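Local coordinates for protein neurotoxin (Clostridium botulinum, PDB 2QN0) that probably cleaves SNARE proteins, acting as the zinc-dependent protease light chain of type C1 botulinum neurotoxin, at residues I43-S51 with Y76-L87; F129-V138 with G150-I158. All coordinates share one frame; numbering follows the deposited sequence.

Contact 1 (I43-S51 with Y76-L87); sequences IWVIPDRFS and YLSTDSDKDTFL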
loop_
_atom_site.group_PDB
_atom_site.type_symbol
_atom_site.label_atom_id
_atom_site.label_comp_id
_atom_site.label_asym_id
_atom_site.label_seq_id
_atom_site.Cartn_x
_atom_site.Cartn_y
_atom_site.Cartn_z
ATOM N N ILE A 43 -2.120 -2.040 11.203
ATOM C CA ILE A 43 -2.650 -1.492 9.957
ATOM C C ILE A 43 -3.933 -0.732 10.300
ATOM O O ILE A 43 -4.885 -1.316 10.820
ATOM C CB ILE A 43 -3.014 -2.590 8.943
ATOM C CG1 ILE A 43 -1.766 -3.391 8.553
ATOM C CG2 ILE A 43 -3.631 -1.946 7.694
ATOM C CD1 ILE A 43 -2.062 -4.552 7.612
ATOM N N TRP A 44 -3.947 0.563 10.007
ATOM C CA TRP A 44 -5.101 1.410 10.285
ATOM C C TRP A 44 -5.674 2.003 9.011
ATOM O O TRP A 44 -4.993 2.086 7.990
ATOM C CB TRP A 44 -4.702 2.568 11.201
ATOM C CG TRP A 44 -4.332 2.160 12.587
ATOM C CD1 TRP A 44 -3.174 1.557 12.991
ATOM C CD2 TRP A 44 -5.140 2.310 13.757
ATOM N NE1 TRP A 44 -3.212 1.320 14.348
ATOM C CE2 TRP A 44 -4.409 1.772 14.841
ATOM C CE3 TRP A 44 -6.415 2.846 13.995
ATOM C CZ2 TRP A 44 -4.912 1.755 16.148
ATOM C CZ3 TRP A 44 -6.917 2.827 15.298
ATOM C CH2 TRP A 44 -6.163 2.285 16.356
ATOM N N VAL A 45 -6.935 2.416 9.075
ATOM C CA VAL A 45 -7.569 3.051 7.936
ATOM C C VAL A 45 -8.274 4.329 8.380
ATOM O O VAL A 45 -8.975 4.343 9.394
ATOM C CB VAL A 45 -8.595 2.118 7.242
ATOM C CG1 VAL A 45 -9.648 1.657 8.230
ATOM C CG2 VAL A 45 -9.253 2.853 6.072
ATOM N N ILE A 46 -8.032 5.407 7.642
ATOM C CA ILE A 46 -8.671 6.700 7.885
ATOM C C ILE A 46 -9.393 6.941 6.563
ATOM O O ILE A 46 -8.769 7.301 5.563
ATOM C CB ILE A 46 -7.644 7.820 8.128
ATOM C CG1 ILE A 46 -6.807 7.499 9.370
ATOM C CG2 ILE A 46 -8.371 9.153 8.321
ATOM C CD1 ILE A 46 -5.721 8.524 9.663
ATOM N N PRO A 47 -10.719 6.721 6.540
ATOM C CA PRO A 47 -11.575 6.884 5.357
ATOM C C PRO A 47 -11.798 8.316 4.876
ATOM O O PRO A 47 -12.929 8.693 4.571
ATOM C CB PRO A 47 -12.899 6.230 5.786
ATOM C CG PRO A 47 -12.578 5.486 7.060
ATOM C CD PRO A 47 -11.527 6.331 7.704
ATOM N N ASP A 48 -10.730 9.104 4.800
ATOM C CA ASP A 48 -10.829 10.496 4.355
ATOM C C ASP A 48 -9.965 10.750 3.123
ATOM O O ASP A 48 -9.043 9.986 2.833
ATOM C CB ASP A 48 -10.324 11.462 5.434
ATOM C CG ASP A 48 -11.072 11.354 6.741
ATOM O OD1 ASP A 48 -12.139 10.706 6.790
ATOM O OD2 ASP A 48 -10.577 11.942 7.726
ATOM N N ARG A 49 -10.257 11.832 2.406
ATOM C CA ARG A 49 -9.441 12.202 1.255
ATOM C C ARG A 49 -8.136 12.687 1.890
ATOM O O ARG A 49 -8.144 13.205 3.011
ATOM C CB ARG A 49 -10.107 13.323 0.443
ATOM C CG ARG A 49 -11.393 12.898 -0.260
ATOM C CD ARG A 49 -11.137 11.787 -1.284
ATOM N NE ARG A 49 -10.417 12.271 -2.465
ATOM C CZ ARG A 49 -10.983 12.948 -3.460
ATOM N NH1 ARG A 49 -12.282 13.221 -3.426
ATOM N NH2 ARG A 49 -10.251 13.352 -4.495
ATOM N N PHE A 50 -7.024 12.523 1.178
ATOM C CA PHE A 50 -5.707 12.888 1.699
ATOM C C PHE A 50 -4.923 13.753 0.715
ATOM O O PHE A 50 -4.984 13.541 -0.492
ATOM C CB PHE A 50 -4.921 11.595 1.983
ATOM C CG PHE A 50 -3.553 11.809 2.587
ATOM C CD1 PHE A 50 -3.404 12.040 3.951
ATOM C CD2 PHE A 50 -2.411 11.734 1.793
ATOM C CE1 PHE A 50 -2.138 12.189 4.521
ATOM C CE2 PHE A 50 -1.137 11.882 2.353
ATOM C CZ PHE A 50 -1.001 12.110 3.721
ATOM N N SER A 51 -4.184 14.727 1.232
ATOM C CA SER A 51 -3.377 15.582 0.371
ATOM C C SER A 51 -2.113 16.051 1.069
ATOM O O SER A 51 -2.069 16.163 2.296
ATOM C CB SER A 51 -4.175 16.799 -0.100
ATOM O OG SER A 51 -3.371 17.627 -0.929
ATOM N N TYR A 76 -16.248 13.312 -3.503
ATOM C CA TYR A 76 -16.074 11.902 -3.166
ATOM C C TYR A 76 -15.489 11.789 -1.756
ATOM O O TYR A 76 -14.456 12.390 -1.456
ATOM C CB TYR A 76 -15.150 11.215 -4.177
ATOM C CG TYR A 76 -14.872 9.772 -3.839
ATOM C CD1 TYR A 76 -15.913 8.855 -3.705
ATOM C CD2 TYR A 76 -13.567 9.324 -3.628
ATOM C CE1 TYR A 76 -15.666 7.528 -3.367
ATOM C CE2 TYR A 76 -13.309 7.996 -3.290
ATOM C CZ TYR A 76 -14.359 7.107 -3.160
ATOM O OH TYR A 76 -14.112 5.797 -2.819
ATOM N N LEU A 77 -16.163 11.017 -0.904
ATOM C CA LEU A 77 -15.765 10.807 0.489
ATOM C C LEU A 77 -15.988 12.027 1.376
ATOM O O LEU A 77 -15.387 12.138 2.443
ATOM C CB LEU A 77 -14.292 10.393 0.593
ATOM C CG LEU A 77 -13.929 8.951 0.247
ATOM C CD1 LEU A 77 -12.480 8.681 0.670
ATOM C CD2 LEU A 77 -14.871 7.994 0.963
ATOM N N SER A 78 -16.858 12.936 0.950
ATOM C CA SER A 78 -17.120 14.138 1.733
ATOM C C SER A 78 -18.093 13.899 2.882
ATOM O O SER A 78 -17.961 14.505 3.943
ATOM C CB SER A 78 -17.661 15.255 0.831
ATOM O OG SER A 78 -18.866 14.862 0.194
ATOM N N THR A 79 -19.064 13.017 2.674
ATOM C CA THR A 79 -20.062 12.729 3.702
ATOM C C THR A 79 -19.719 11.505 4.538
ATOM O O THR A 79 -18.943 10.648 4.114
ATOM C CB THR A 79 -21.446 12.497 3.075
ATOM O OG1 THR A 79 -21.406 11.324 2.255
ATOM C CG2 THR A 79 -21.854 13.692 2.222
ATOM N N ASP A 80 -20.307 11.423 5.730
ATOM C CA ASP A 80 -20.074 10.291 6.616
ATOM C C ASP A 80 -20.587 9.017 5.957
ATOM O O ASP A 80 -20.038 7.932 6.163
ATOM C CB ASP A 80 -20.782 10.505 7.957
ATOM C CG ASP A 80 -20.012 11.426 8.884
ATOM O OD1 ASP A 80 -19.057 12.084 8.420
ATOM O OD2 ASP A 80 -20.365 11.494 10.079
ATOM N N SER A 81 -21.645 9.154 5.165
ATOM C CA SER A 81 -22.218 8.013 4.465
ATOM C C SER A 81 -21.188 7.444 3.486
ATOM O O SER A 81 -21.050 6.229 3.348
ATOM C CB SER A 81 -23.473 8.441 3.703
ATOM O OG SER A 81 -24.065 7.331 3.054
ATOM N N ASP A 82 -20.476 8.336 2.804
ATOM C CA ASP A 82 -19.445 7.942 1.848
ATOM C C ASP A 82 -18.309 7.234 2.574
ATOM O O ASP A 82 -17.803 6.211 2.116
ATOM C CB ASP A 82 -18.888 9.177 1.137
ATOM C CG ASP A 82 -19.581 9.457 -0.180
ATOM O OD1 ASP A 82 -20.826 9.359 -0.235
ATOM O OD2 ASP A 82 -18.877 9.781 -1.161
ATOM N N LYS A 83 -17.917 7.790 3.715
ATOM C CA LYS A 83 -16.832 7.228 4.509
ATOM C C LYS A 83 -17.172 5.842 5.033
ATOM O O LYS A 83 -16.313 4.960 5.079
ATOM C CB LYS A 83 -16.492 8.171 5.666
ATOM C CG LYS A 83 -16.004 9.530 5.194
ATOM C CD LYS A 83 -15.609 10.436 6.343
ATOM C CE LYS A 83 -15.023 11.741 5.815
ATOM N NZ LYS A 83 -14.543 12.628 6.907
ATOM N N ASP A 84 -18.430 5.644 5.418
ATOM C CA ASP A 84 -18.865 4.353 5.927
ATOM C C ASP A 84 -18.732 3.301 4.827
ATOM O O ASP A 84 -18.240 2.195 5.057
ATOM C CB ASP A 84 -20.324 4.430 6.392
ATOM C CG ASP A 84 -20.795 3.147 7.039
ATOM O OD1 ASP A 84 -20.317 2.827 8.151
ATOM O OD2 ASP A 84 -21.637 2.451 6.436
ATOM N N THR A 85 -19.177 3.651 3.627
ATOM C CA THR A 85 -19.103 2.735 2.500
ATOM C C THR A 85 -17.647 2.419 2.160
ATOM O O THR A 85 -17.292 1.259 1.951
ATOM C CB THR A 85 -19.816 3.330 1.274
ATOM O OG1 THR A 85 -21.221 3.410 1.547
ATOM C CG2 THR A 85 -19.596 2.463 0.044
ATOM N N PHE A 86 -16.812 3.452 2.116
ATOM C CA PHE A 86 -15.390 3.275 1.812
ATOM C C PHE A 86 -14.755 2.354 2.848
ATOM O O PHE A 86 -14.041 1.408 2.506
ATOM C CB PHE A 86 -14.674 4.626 1.831
ATOM C CG PHE A 86 -13.194 4.533 1.569
ATOM C CD1 PHE A 86 -12.707 4.430 0.268
ATOM C CD2 PHE A 86 -12.290 4.540 2.625
ATOM C CE1 PHE A 86 -11.335 4.338 0.022
ATOM C CE2 PHE A 86 -10.912 4.447 2.389
ATOM C CZ PHE A 86 -10.440 4.346 1.084
ATOM N N LEU A 87 -15.018 2.635 4.121
ATOM C CA LEU A 87 -14.471 1.829 5.206
ATOM C C LEU A 87 -14.838 0.359 5.037
ATOM O O LEU A 87 -13.990 -0.523 5.163
ATOM C CB LEU A 87 -14.989 2.344 6.553
ATOM C CG LEU A 87 -14.587 1.573 7.811
ATOM C CD1 LEU A 87 -13.070 1.575 7.976
ATOM C CD2 LEU A 87 -15.253 2.220 9.019
HETATM O O HOH W 1 -12.532 13.126 9.201
HETATM O O HOH W 2 -12.837 13.179 3.031
#

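Contact 2 (F129-V138 with G150-I158); sequences FDVDFNSVDV and GSINPSVII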
loop_
_atom_site.group_PDB
_atom_site.type_symbol
_atom_site.label_atom_id
_atom_site.label_comp_id
_atom_site.label_asym_id
_atom_site.label_seq_id
_atom_site.Cartn_x
_atom_site.Cartn_y
_atom_site.Cartn_z
ATOM N N PHE A 129 11.295 5.938 18.981
ATOM C CA PHE A 129 9.950 5.585 18.552
ATOM C C PHE A 129 9.121 6.754 18.021
ATOM O O PHE A 129 7.976 6.565 17.607
ATOM C CB PHE A 129 9.233 4.869 19.702
ATOM C CG PHE A 129 9.813 3.512 20.014
ATOM C CD1 PHE A 129 9.371 2.379 19.338
ATOM C CD2 PHE A 129 10.838 3.375 20.948
ATOM C CE1 PHE A 129 9.937 1.131 19.582
ATOM C CE2 PHE A 129 11.413 2.130 21.201
ATOM C CZ PHE A 129 10.962 1.004 20.516
ATOM N N ASP A 130 9.699 7.956 18.020
ATOM C CA ASP A 130 9.001 9.140 17.506
ATOM C C ASP A 130 9.694 9.714 16.271
ATOM O O ASP A 130 9.347 10.808 15.820
ATOM C CB ASP A 130 8.936 10.257 18.559
ATOM C CG ASP A 130 8.003 9.937 19.710
ATOM O OD1 ASP A 130 6.899 9.404 19.465
ATOM O OD2 ASP A 130 8.370 10.240 20.865
ATOM N N VAL A 131 10.658 8.987 15.718
ATOM C CA VAL A 131 11.394 9.500 14.562
ATOM C C VAL A 131 10.519 9.839 13.362
ATOM O O VAL A 131 9.576 9.113 13.035
ATOM C CB VAL A 131 12.503 8.518 14.107
ATOM C CG1 VAL A 131 11.890 7.303 13.429
ATOM C CG2 VAL A 131 13.466 9.232 13.174
ATOM N N ASP A 132 10.847 10.953 12.712
ATOM C CA ASP A 132 10.119 11.432 11.542
ATOM C C ASP A 132 8.611 11.435 11.746
ATOM O O ASP A 132 8.098 12.217 12.547
ATOM C CB ASP A 132 10.495 10.596 10.315
ATOM C CG ASP A 132 11.918 10.853 9.858
ATOM O OD1 ASP A 132 12.272 12.036 9.675
ATOM O OD2 ASP A 132 12.681 9.880 9.681
ATOM N N PHE A 133 7.901 10.570 11.025
ATOM C CA PHE A 133 6.448 10.490 11.142
ATOM C C PHE A 133 5.964 9.092 11.526
ATOM O O PHE A 133 4.843 8.702 11.191
ATOM C CB PHE A 133 5.802 10.919 9.822
ATOM C CG PHE A 133 5.958 12.383 9.529
ATOM C CD1 PHE A 133 5.076 13.311 10.066
ATOM C CD2 PHE A 133 7.022 12.840 8.760
ATOM C CE1 PHE A 133 5.251 14.675 9.844
ATOM C CE2 PHE A 133 7.206 14.201 8.533
ATOM C CZ PHE A 133 6.318 15.120 9.078
ATOM N N ASN A 134 6.801 8.346 12.241
ATOM C CA ASN A 134 6.441 6.989 12.648
ATOM C C ASN A 134 5.391 6.932 13.753
ATOM O O ASN A 134 4.712 5.914 13.915
ATOM C CB ASN A 134 7.686 6.215 13.087
ATOM C CG ASN A 134 8.530 5.745 11.913
ATOM O OD1 ASN A 134 8.163 5.930 10.750
ATOM N ND2 ASN A 134 9.666 5.125 12.215
ATOM N N SER A 135 5.263 8.006 14.525
ATOM C CA SER A 135 4.260 8.028 15.586
ATOM C C SER A 135 3.220 9.093 15.258
ATOM O O SER A 135 3.553 10.147 14.722
ATOM C CB SER A 135 4.913 8.310 16.949
ATOM O OG SER A 135 5.469 9.609 17.016
ATOM N N VAL A 136 1.956 8.804 15.553
ATOM C CA VAL A 136 0.884 9.749 15.273
ATOM C C VAL A 136 0.126 10.071 16.555
ATOM O O VAL A 136 -0.073 9.200 17.403
ATOM C CB VAL A 136 -0.101 9.191 14.210
ATOM C CG1 VAL A 136 0.655 8.878 12.918
ATOM C CG2 VAL A 136 -0.792 7.952 14.730
ATOM N N ASP A 137 -0.292 11.326 16.694
ATOM C CA ASP A 137 -1.011 11.754 17.889
ATOM C C ASP A 137 -2.434 11.229 17.989
ATOM O O ASP A 137 -3.169 11.180 16.998
ATOM C CB ASP A 137 -1.084 13.285 17.977
ATOM C CG ASP A 137 0.274 13.938 18.085
ATOM O OD1 ASP A 137 1.235 13.274 18.528
ATOM O OD2 ASP A 137 0.368 15.133 17.738
ATOM N N VAL A 138 -2.809 10.835 19.200
ATOM C CA VAL A 138 -4.163 10.377 19.480
ATOM C C VAL A 138 -4.776 11.576 20.204
ATOM O O VAL A 138 -4.206 12.072 21.177
ATOM C CB VAL A 138 -4.170 9.150 20.412
ATOM C CG1 VAL A 138 -5.604 8.749 20.743
ATOM C CG2 VAL A 138 -3.447 7.992 19.746
ATOM N N GLY A 150 -1.986 10.974 23.825
ATOM C CA GLY A 150 -0.935 9.996 23.617
ATOM C C GLY A 150 -0.667 9.811 22.138
ATOM O O GLY A 150 -1.003 10.672 21.323
ATOM N N SER A 151 -0.054 8.692 21.781
ATOM C CA SER A 151 0.227 8.433 20.378
ATOM C C SER A 151 0.318 6.944 20.093
ATOM O O SER A 151 0.415 6.130 21.012
ATOM C CB SER A 151 1.526 9.135 19.963
ATOM O OG SER A 151 2.599 8.791 20.817
ATOM N N ILE A 152 0.240 6.592 18.814
ATOM C CA ILE A 152 0.353 5.201 18.399
ATOM C C ILE A 152 1.338 5.144 17.231
ATOM O O ILE A 152 1.653 6.169 16.626
ATOM C CB ILE A 152 -1.002 4.596 17.949
ATOM C CG1 ILE A 152 -1.585 5.392 16.781
ATOM C CG2 ILE A 152 -1.973 4.563 19.128
ATOM C CD1 ILE A 152 -2.751 4.687 16.092
ATOM N N ASN A 153 1.820 3.946 16.931
ATOM C CA ASN A 153 2.778 3.761 15.848
ATOM C C ASN A 153 2.247 2.814 14.780
ATOM O O ASN A 153 2.561 1.626 14.778
ATOM C CB ASN A 153 4.098 3.217 16.402
ATOM C CG ASN A 153 4.971 4.298 17.013
ATOM O OD1 ASN A 153 4.507 5.123 17.803
ATOM N ND2 ASN A 153 6.249 4.290 16.656
ATOM N N PRO A 154 1.420 3.329 13.860
ATOM C CA PRO A 154 0.892 2.463 12.806
ATOM C C PRO A 154 2.058 2.091 11.891
ATOM O O PRO A 154 3.045 2.825 11.816
ATOM C CB PRO A 154 -0.099 3.369 12.064
ATOM C CG PRO A 154 -0.432 4.451 13.056
ATOM C CD PRO A 154 0.888 4.696 13.741
ATOM N N SER A 155 1.963 0.955 11.213
ATOM C CA SER A 155 3.004 0.576 10.264
ATOM C C SER A 155 2.485 0.991 8.891
ATOM O O SER A 155 3.249 1.379 8.006
ATOM C CB SER A 155 3.260 -0.930 10.290
ATOM O OG SER A 155 4.001 -1.285 11.443
ATOM N N VAL A 156 1.167 0.916 8.739
ATOM C CA VAL A 156 0.507 1.284 7.495
ATOM C C VAL A 156 -0.817 1.982 7.785
ATOM O O VAL A 156 -1.605 1.520 8.609
ATOM C CB VAL A 156 0.189 0.044 6.624
ATOM C CG1 VAL A 156 -0.535 0.480 5.347
ATOM C CG2 VAL A 156 1.467 -0.712 6.284
ATOM N N ILE A 157 -1.044 3.109 7.122
ATOM C CA ILE A 157 -2.310 3.821 7.258
ATOM C C ILE A 157 -2.912 3.906 5.862
ATOM O O ILE A 157 -2.301 4.457 4.947
ATOM C CB ILE A 157 -2.140 5.263 7.777
ATOM C CG1 ILE A 157 -1.536 5.260 9.179
ATOM C CG2 ILE A 157 -3.506 5.964 7.798
ATOM C CD1 ILE A 157 -1.317 6.655 9.745
ATOM N N ILE A 158 -4.096 3.330 5.690
ATOM C CA ILE A 158 -4.772 3.393 4.403
ATOM C C ILE A 158 -5.741 4.568 4.464
ATOM O O ILE A 158 -6.506 4.693 5.420
ATOM C CB ILE A 158 -5.561 2.102 4.126
ATOM C CG1 ILE A 158 -4.584 0.931 3.989
ATOM C CG2 ILE A 158 -6.414 2.269 2.869
ATOM C CD1 ILE A 158 -5.243 -0.405 3.912
HETATM O O HOH W 3 5.555 3.752 12.517
#

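Contact 1 (I43-S51 with Y76-L87)
Lys83 lies alongside Pro47 and reaches on to Asp48. Here the end of strand 43-46 and the loop after it meet the first two turns of helix 80-97. Thr79 is the N-cap of that helix, and its OG1 accepts from Asp82 N. On the other side, Pro47 is the centre of an inverse gamma turn, closed by a weak bond from Asp48 N to Ile46 O.

Lys83 can be followed outward. Its CB lies 4.1 Å from Pro47 CB. CG lies 3.2 Å from Pro47 O. CD and CE continue past that oxygen to the carboxylate, with CE 3.2 Å from Asp48 OD1. NZ ends 3.1 Å from Asp48 OD1, in a salt bridge whose hydrogen bond is weak. The chain is extended beyond CG (chi2 -177°), which carries the ammonium past Pro47. A water donates to Asp48 OD2 and accepts a weak bond from Lys83 NZ. Pro47 O is buried under these methylenes and has no hydrogen-bond partner in the model.

Apolar groups of Val45, Pro47, Phe86 and Leu87 make a second part of the contact. Pro47 CB packs obliquely on the Phe86 ring, 3.6 Å from CD2. Pro47 and Leu87 run side by side. Val45 CG1 meets Leu87 CD1 at a snug 3.4 Å.

The Arg49 chain bends at chi2 and chi3 and brings its guanidinium to the backbone carbonyl of Tyr76. NE bonds Pro161 O, NH2 bonds Arg162 O and NH1 also bonds Asp73 O, so all three nitrogens are held. Leu77 CD1 packs on Arg49 CD, and a water links Arg49 N to Leu77 O. Arg49 NH1 donates to Tyr76 O over 3.0 Å, nearly straight at 162° and in the guanidinium plane.

Contact 2 (F129-V138 with G150-I158)
Val136 CG2 and Ile152 CG1 make a short carbon-carbon approach of 3.4 Å. Both atoms stand between the N and the carbonyl carbon of their own residues (Ile152 chi1 59°), which turns them toward each other. Val136 CG2 also touches Pro154 CD at 3.8 Å. Val138 crosses Ile152 at about a right angle, its CG2 against the CG2 of Ile152. Leu22 of the neighbouring strand 19-23 touches Val136, Val138 and Ile152.

The backbones belong to the beta hairpin of strands 136-141 and 146-152, with 146-152 at the outer edge of the sheet within this chain. Val136 and Ile152 form an antiparallel hydrogen-bonded pair. Val136 N donates to Ile152 O at 2.9 Å, and Ile152 N returns a bond to Val136 O. Val138 N reaches Gly150 O from above the carbonyl plane, 39° out of it.

Asp137 and Ser151 form a non-hydrogen-bonded pair on the other face. Both are partly exposed, and between themselves their side chains are loosely placed, no closer than 4.4 Å, from Asp137 OD1 to Ser151 CB. Ser151 CB does come to 3.0 Å from Val136 O. The Asp137 carboxylate turns to other partners, a salt bridge to Lys148 and a hydrogen bond to His25.

Beyond the strands the contact becomes polar. Asn153 stretches its amide to the loop before strand 136-141. Its ND2 donates to Phe129 O at 3.0 Å, on a carbonyl lone pair and almost straight at 171°. Its OD1 lies 3.3 Å from Ser135 CB, while Ser135 OG turns to donate to Asp130 OD1. A water bridges the carbonyls of Asn134 and Pro154, donating to Asn134 O at 2.7 Å.

Overall arrangement
Contacts 1 and 2 follow one another along the chain, and their centres are about 19 Å apart. Strands 43-46 and 156-159 join them as parallel neighbours in one mixed sheet. Trp44 O lies 2.8 Å from Ile158 N and Ile46 N lies 2.8 Å from Ile158 O, both probable hydrogen bonds. Trp44 CE2 also packs on Ile152 CD1 at 3.6 Å, so the tryptophan ties the hairpin end of contact 2 to the strand of contact 1. Contact 1 adds helix 80-97 to the arrangement. None of the four segments supplies a zinc ligand: His229, His233 and Glu269 bind the metal.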